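Local structure of phenazine-1-carboxylate N-methyltransferase (Pseudomonas aeruginosa, 2IP2) at residues R193-R207 and E217-P231. The protein catalyses S-adenosyl-L-methionine-dependent N-methylation of phenazine-1-carboxylate to 5-methylphenazine-1-carboxylate, a step in the biosynthesis of the blue virulence pigment pyocyanin. Residues are numbered along the deposited sequence; the frame is centred on the assembly and turned at random.
Sequences RGVMLDREGSLGVAR and ERVSLVGGDMLQEVP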
loop_
_atom_site.group_PDB
_atom_site.type_symbol
_atom_site.label_atom_id
_atom_site.label_comp_id
_atom_site.label_asym_id
_atom_site.label_seq_id
_atom_site.Cartn_x
_atom_site.Cartn_y
_atom_site.Cartn_z
ATOM N N ARG A 193 -2.513 -14.040 40.053
ATOM C CA ARG A 193 -3.406 -13.051 40.654
ATOM C C ARG A 193 -2.863 -11.675 40.307
ATOM O O ARG A 193 -1.649 -11.494 40.241
ATOM C CB ARG A 193 -3.464 -13.187 42.185
ATOM C CG ARG A 193 -3.932 -14.569 42.728
ATOM C CD ARG A 193 -4.634 -14.493 44.129
ATOM N NE ARG A 193 -4.113 -13.442 45.019
ATOM C CZ ARG A 193 -4.834 -12.419 45.491
ATOM N NH1 ARG A 193 -6.125 -12.291 45.189
ATOM N NH2 ARG A 193 -4.258 -11.514 46.266
ATOM N N GLY A 194 -3.760 -10.717 40.084
ATOM C CA GLY A 194 -3.343 -9.432 39.576
ATOM C C GLY A 194 -4.223 -8.272 39.980
ATOM O O GLY A 194 -5.391 -8.447 40.333
ATOM N N VAL A 195 -3.635 -7.088 39.885
ATOM C CA VAL A 195 -4.323 -5.825 40.065
ATOM C C VAL A 195 -4.145 -4.986 38.810
ATOM O O VAL A 195 -3.017 -4.855 38.272
ATOM C CB VAL A 195 -3.735 -5.033 41.281
ATOM C CG1 VAL A 195 -4.427 -3.696 41.418
ATOM C CG2 VAL A 195 -3.933 -5.847 42.600
ATOM N N MET A 196 -5.244 -4.432 38.330
ATOM C CA MET A 196 -5.153 -3.449 37.276
ATOM C C MET A 196 -5.432 -2.063 37.833
ATOM O O MET A 196 -6.484 -1.797 38.429
ATOM C CB MET A 196 -6.166 -3.762 36.175
ATOM C CG MET A 196 -6.315 -2.655 35.114
ATOM S SD MET A 196 -7.572 -3.130 33.935
ATOM C CE MET A 196 -6.999 -4.789 33.594
ATOM N N LEU A 197 -4.478 -1.176 37.597
ATOM C CA LEU A 197 -4.592 0.229 37.936
ATOM C C LEU A 197 -4.957 1.035 36.689
ATOM O O LEU A 197 -4.393 0.846 35.622
ATOM C CB LEU A 197 -3.231 0.718 38.445
ATOM C CG LEU A 197 -3.088 2.180 38.873
ATOM C CD1 LEU A 197 -3.870 2.430 40.201
ATOM C CD2 LEU A 197 -1.568 2.508 39.082
ATOM N N ASP A 198 -5.875 1.963 36.839
ATOM C CA ASP A 198 -6.029 3.051 35.878
ATOM C C ASP A 198 -6.563 4.247 36.644
ATOM O O ASP A 198 -6.707 4.164 37.859
ATOM C CB ASP A 198 -6.944 2.655 34.697
ATOM C CG ASP A 198 -6.602 3.393 33.420
ATOM O OD1 ASP A 198 -6.282 4.618 33.488
ATOM O OD2 ASP A 198 -6.658 2.744 32.341
ATOM N N ARG A 199 -6.806 5.357 35.938
ATOM C CA ARG A 199 -7.269 6.631 36.539
ATOM C C ARG A 199 -8.681 6.454 37.092
ATOM O O ARG A 199 -9.503 5.800 36.458
ATOM C CB ARG A 199 -7.259 7.723 35.456
ATOM C CG ARG A 199 -6.927 9.130 35.964
ATOM C CD ARG A 199 -6.186 9.979 34.885
ATOM N NE ARG A 199 -5.111 10.863 35.398
ATOM C CZ ARG A 199 -4.721 10.978 36.675
ATOM N NH1 ARG A 199 -5.305 10.270 37.630
ATOM N NH2 ARG A 199 -3.740 11.822 37.003
ATOM N N GLU A 200 -8.997 7.001 38.263
ATOM C CA GLU A 200 -10.376 6.811 38.749
ATOM C C GLU A 200 -11.373 7.495 37.804
ATOM O O GLU A 200 -11.117 8.609 37.294
ATOM C CB GLU A 200 -10.593 7.186 40.226
ATOM C CG GLU A 200 -9.968 8.485 40.679
ATOM C CD GLU A 200 -10.610 9.011 41.948
ATOM O OE1 GLU A 200 -10.423 8.388 43.027
ATOM O OE2 GLU A 200 -11.301 10.049 41.864
ATOM N N GLY A 201 -12.470 6.796 37.529
ATOM C CA GLY A 201 -13.427 7.271 36.548
ATOM C C GLY A 201 -13.188 6.672 35.175
ATOM O O GLY A 201 -13.976 6.904 34.253
ATOM N N SER A 202 -12.107 5.898 35.025
ATOM C CA SER A 202 -11.781 5.287 33.732
ATOM C C SER A 202 -12.060 3.792 33.685
ATOM O O SER A 202 -12.017 3.180 32.616
ATOM C CB SER A 202 -10.327 5.557 33.370
ATOM O OG SER A 202 -10.101 6.951 33.320
ATOM N N LEU A 203 -12.395 3.234 34.846
ATOM C CA LEU A 203 -12.506 1.771 35.043
ATOM C C LEU A 203 -13.762 1.093 34.479
ATOM O O LEU A 203 -13.846 -0.133 34.463
ATOM C CB LEU A 203 -12.342 1.426 36.523
ATOM C CG LEU A 203 -10.995 1.833 37.130
ATOM C CD1 LEU A 203 -11.067 1.792 38.673
ATOM C CD2 LEU A 203 -9.836 0.958 36.558
ATOM N N GLY A 204 -14.714 1.900 34.011
ATOM C CA GLY A 204 -15.944 1.408 33.390
ATOM C C GLY A 204 -15.721 0.291 32.388
ATOM O O GLY A 204 -16.299 -0.800 32.519
ATOM N N VAL A 205 -14.877 0.551 31.394
ATOM C CA VAL A 205 -14.646 -0.405 30.298
ATOM C C VAL A 205 -14.091 -1.724 30.818
ATOM O O VAL A 205 -14.607 -2.807 30.491
ATOM C CB VAL A 205 -13.708 0.148 29.199
ATOM C CG1 VAL A 205 -13.577 -0.871 28.065
ATOM C CG2 VAL A 205 -14.220 1.524 28.681
ATOM N N ALA A 206 -13.064 -1.614 31.650
ATOM C CA ALA A 206 -12.415 -2.774 32.248
ATOM C C ALA A 206 -13.332 -3.548 33.209
ATOM O O ALA A 206 -13.237 -4.773 33.342
ATOM C CB ALA A 206 -11.124 -2.363 32.970
ATOM N N ARG A 207 -14.203 -2.834 33.892
ATOM C CA ARG A 207 -15.090 -3.466 34.865
ATOM C C ARG A 207 -16.017 -4.377 34.074
ATOM O O ARG A 207 -16.357 -5.476 34.519
ATOM C CB ARG A 207 -15.878 -2.365 35.595
ATOM C CG ARG A 207 -16.546 -2.766 36.865
ATOM C CD ARG A 207 -17.086 -1.504 37.607
ATOM N NE ARG A 207 -16.033 -0.622 38.124
ATOM C CZ ARG A 207 -15.183 -0.926 39.114
ATOM N NH1 ARG A 207 -15.220 -2.122 39.713
ATOM N NH2 ARG A 207 -14.275 -0.033 39.508
ATOM N N GLU A 217 -12.840 -13.219 41.630
ATOM C CA GLU A 217 -11.898 -12.647 42.645
ATOM C C GLU A 217 -10.357 -12.902 42.351
ATOM O O GLU A 217 -9.494 -12.834 43.241
ATOM C CB GLU A 217 -12.269 -13.224 44.029
ATOM C CG GLU A 217 -12.090 -12.318 45.230
ATOM C CD GLU A 217 -12.559 -12.951 46.551
ATOM O OE1 GLU A 217 -12.678 -14.193 46.638
ATOM O OE2 GLU A 217 -12.799 -12.192 47.518
ATOM N N ARG A 218 -10.047 -13.206 41.093
ATOM C CA ARG A 218 -8.674 -13.380 40.578
ATOM C C ARG A 218 -7.942 -12.030 40.337
ATOM O O ARG A 218 -6.694 -11.916 40.502
ATOM C CB ARG A 218 -8.759 -14.188 39.263
ATOM C CG ARG A 218 -9.133 -15.668 39.527
ATOM C CD ARG A 218 -10.113 -16.280 38.540
ATOM N NE ARG A 218 -9.956 -17.736 38.494
ATOM C CZ ARG A 218 -10.325 -18.588 39.465
ATOM N NH1 ARG A 218 -10.883 -18.138 40.589
ATOM N NH2 ARG A 218 -10.127 -19.901 39.319
ATOM N N VAL A 219 -8.712 -11.024 39.947
ATOM C CA VAL A 219 -8.164 -9.715 39.703
ATOM C C VAL A 219 -9.010 -8.744 40.486
ATOM O O VAL A 219 -10.184 -9.035 40.742
ATOM C CB VAL A 219 -8.160 -9.375 38.162
ATOM C CG1 VAL A 219 -9.547 -9.388 37.590
ATOM C CG2 VAL A 219 -7.533 -7.989 37.857
ATOM N N SER A 220 -8.426 -7.598 40.859
ATOM C CA SER A 220 -9.210 -6.439 41.273
ATOM C C SER A 220 -8.757 -5.224 40.487
ATOM O O SER A 220 -7.658 -5.250 39.888
ATOM C CB SER A 220 -9.032 -6.199 42.779
ATOM O OG SER A 220 -7.663 -6.024 43.130
ATOM N N LEU A 221 -9.583 -4.174 40.487
ATOM C CA LEU A 221 -9.243 -2.918 39.857
ATOM C C LEU A 221 -8.961 -1.866 40.917
ATOM O O LEU A 221 -9.630 -1.818 41.947
ATOM C CB LEU A 221 -10.368 -2.406 38.944
ATOM C CG LEU A 221 -11.133 -3.332 37.990
ATOM C CD1 LEU A 221 -12.113 -2.539 37.068
ATOM C CD2 LEU A 221 -10.150 -4.085 37.120
ATOM N N VAL A 222 -8.003 -0.990 40.671
ATOM C CA VAL A 222 -7.900 0.204 41.523
ATOM C C VAL A 222 -7.849 1.506 40.725
ATOM O O VAL A 222 -7.260 1.548 39.649
ATOM C CB VAL A 222 -6.835 0.088 42.679
ATOM C CG1 VAL A 222 -6.087 -1.176 42.656
ATOM C CG2 VAL A 222 -5.950 1.374 42.863
ATOM N N GLY A 223 -8.543 2.537 41.231
ATOM C CA GLY A 223 -8.545 3.844 40.576
ATOM C C GLY A 223 -7.491 4.670 41.295
ATOM O O GLY A 223 -7.458 4.693 42.526
ATOM N N GLY A 224 -6.624 5.328 40.549
ATOM C CA GLY A 224 -5.574 6.087 41.180
ATOM C C GLY A 224 -4.650 6.619 40.126
ATOM O O GLY A 224 -4.770 6.261 38.946
ATOM N N ASP A 225 -3.722 7.475 40.538
ATOM C CA ASP A 225 -2.794 8.057 39.579
ATOM C C ASP A 225 -1.467 7.372 39.798
ATOM O O ASP A 225 -0.887 7.442 40.883
ATOM C CB ASP A 225 -2.719 9.594 39.752
ATOM C CG ASP A 225 -1.500 10.236 39.045
ATOM O OD1 ASP A 225 -0.790 9.588 38.232
ATOM O OD2 ASP A 225 -1.250 11.436 39.343
ATOM N N MET A 226 -1.005 6.692 38.749
ATOM C CA MET A 226 0.212 5.896 38.817
ATOM C C MET A 226 1.447 6.746 39.105
ATOM O O MET A 226 2.484 6.226 39.510
ATOM C CB MET A 226 0.415 5.183 37.484
ATOM C CG MET A 226 0.459 6.102 36.295
ATOM S SD MET A 226 0.694 5.192 34.724
ATOM C CE MET A 226 0.626 6.592 33.583
ATOM N N LEU A 227 1.346 8.045 38.850
ATOM C CA LEU A 227 2.459 8.956 39.042
ATOM C C LEU A 227 2.613 9.318 40.518
ATOM O O LEU A 227 3.713 9.706 40.949
ATOM C CB LEU A 227 2.280 10.199 38.171
ATOM C CG LEU A 227 2.964 10.243 36.794
ATOM C CD1 LEU A 227 3.246 8.896 36.132
ATOM C CD2 LEU A 227 2.249 11.237 35.846
ATOM N N GLN A 228 1.528 9.164 41.291
ATOM C CA GLN A 228 1.633 9.294 42.751
ATOM C C GLN A 228 1.815 7.987 43.509
ATOM O O GLN A 228 2.600 7.889 44.450
ATOM C CB GLN A 228 0.885 10.479 43.399
ATOM C CG GLN A 228 1.107 11.894 42.700
ATOM C CD GLN A 228 2.535 12.387 42.689
ATOM O OE1 GLN A 228 3.195 12.452 43.744
ATOM N NE2 GLN A 228 3.024 12.773 41.499
ATOM N N GLU A 229 1.135 6.941 43.041
ATOM C CA GLU A 229 1.086 5.677 43.766
ATOM C C GLU A 229 0.798 4.483 42.862
ATOM O O GLU A 229 -0.009 4.598 41.943
ATOM C CB GLU A 229 0.036 5.773 44.879
ATOM C CG GLU A 229 0.330 4.948 46.110
ATOM C CD GLU A 229 -0.703 5.179 47.230
ATOM O OE1 GLU A 229 -1.921 5.253 46.931
ATOM O OE2 GLU A 229 -0.289 5.263 48.409
ATOM N N VAL A 230 1.426 3.339 43.145
ATOM C CA VAL A 230 0.997 2.059 42.532
ATOM C C VAL A 230 0.785 0.973 43.589
ATOM O O VAL A 230 1.408 1.042 44.628
ATOM C CB VAL A 230 1.988 1.511 41.461
ATOM C CG1 VAL A 230 2.188 2.524 40.305
ATOM C CG2 VAL A 230 3.314 1.058 42.096
ATOM N N PRO A 231 -0.099 -0.011 43.322
ATOM C CA PRO A 231 -0.323 -1.150 44.229
ATOM C C PRO A 231 0.981 -1.857 44.617
ATOM O O PRO A 231 1.912 -2.007 43.781
ATOM C CB PRO A 231 -1.270 -2.084 43.434
ATOM C CG PRO A 231 -1.991 -1.168 42.454
ATOM C CD PRO A 231 -0.984 -0.060 42.135
#
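Met196 O receives the shortest polar bond of the pair, from Val222 N at 2.8 Å, with Leu221 CA adding a CH...O contact. Six backbone bonds, running from Gly194 N to Arg218 O through to Gly224 N to Asp198 O, alternate in direction as parallel strands require; the directions of 193-198 and 219-223 are 24° apart, so the pair is parallel with a twist. Beyond the last backbone bond of the ladder, Arg199 and Asp225 run alongside, both directed the same way; their salt bridge is long (NH2 to OD2, 3.4 Å), and the guanidinium and carboxylate planes are 59° apart. Asp225 OD1 meanwhile takes Leu227 N in an Asx turn.

On one face, Val195 CG1 presses on Val222 CG1 at 3.3 Å, closer than two methyl groups normally sit, and also meets Pro231 CG. In Leu197, chi1 of -180° carries CG toward the residues following strand 219-223, and its two methyls divide the contacts: CD1 lies 3.5 Å from Val222 CG2, whereas CD2 reaches Met226 CB at 3.7 Å and faces Val230 and Pro231. On the other face, Leu221 CD1 sits centred 3.9 Å above the Arg207 guanidinium and touches Leu203 CB and Ala206 CB.

Asp198, predicted to bind S-adenosyl-L-methionine, has OD1 accepting Arg199 N at 2.6 Å and OD2 bonded to Gly177 N, consistent with the acidic residue ending the second strand of Rossmann-like methyltransferases. Strand 219-223 is one of two edge strands of the mixed sheet within this chain, 193-198 pairs on its other side with 170-174, and helices 180-188 and 211-215 cover Val219, while helix 248-261 receives Met226, Leu227 and Val230.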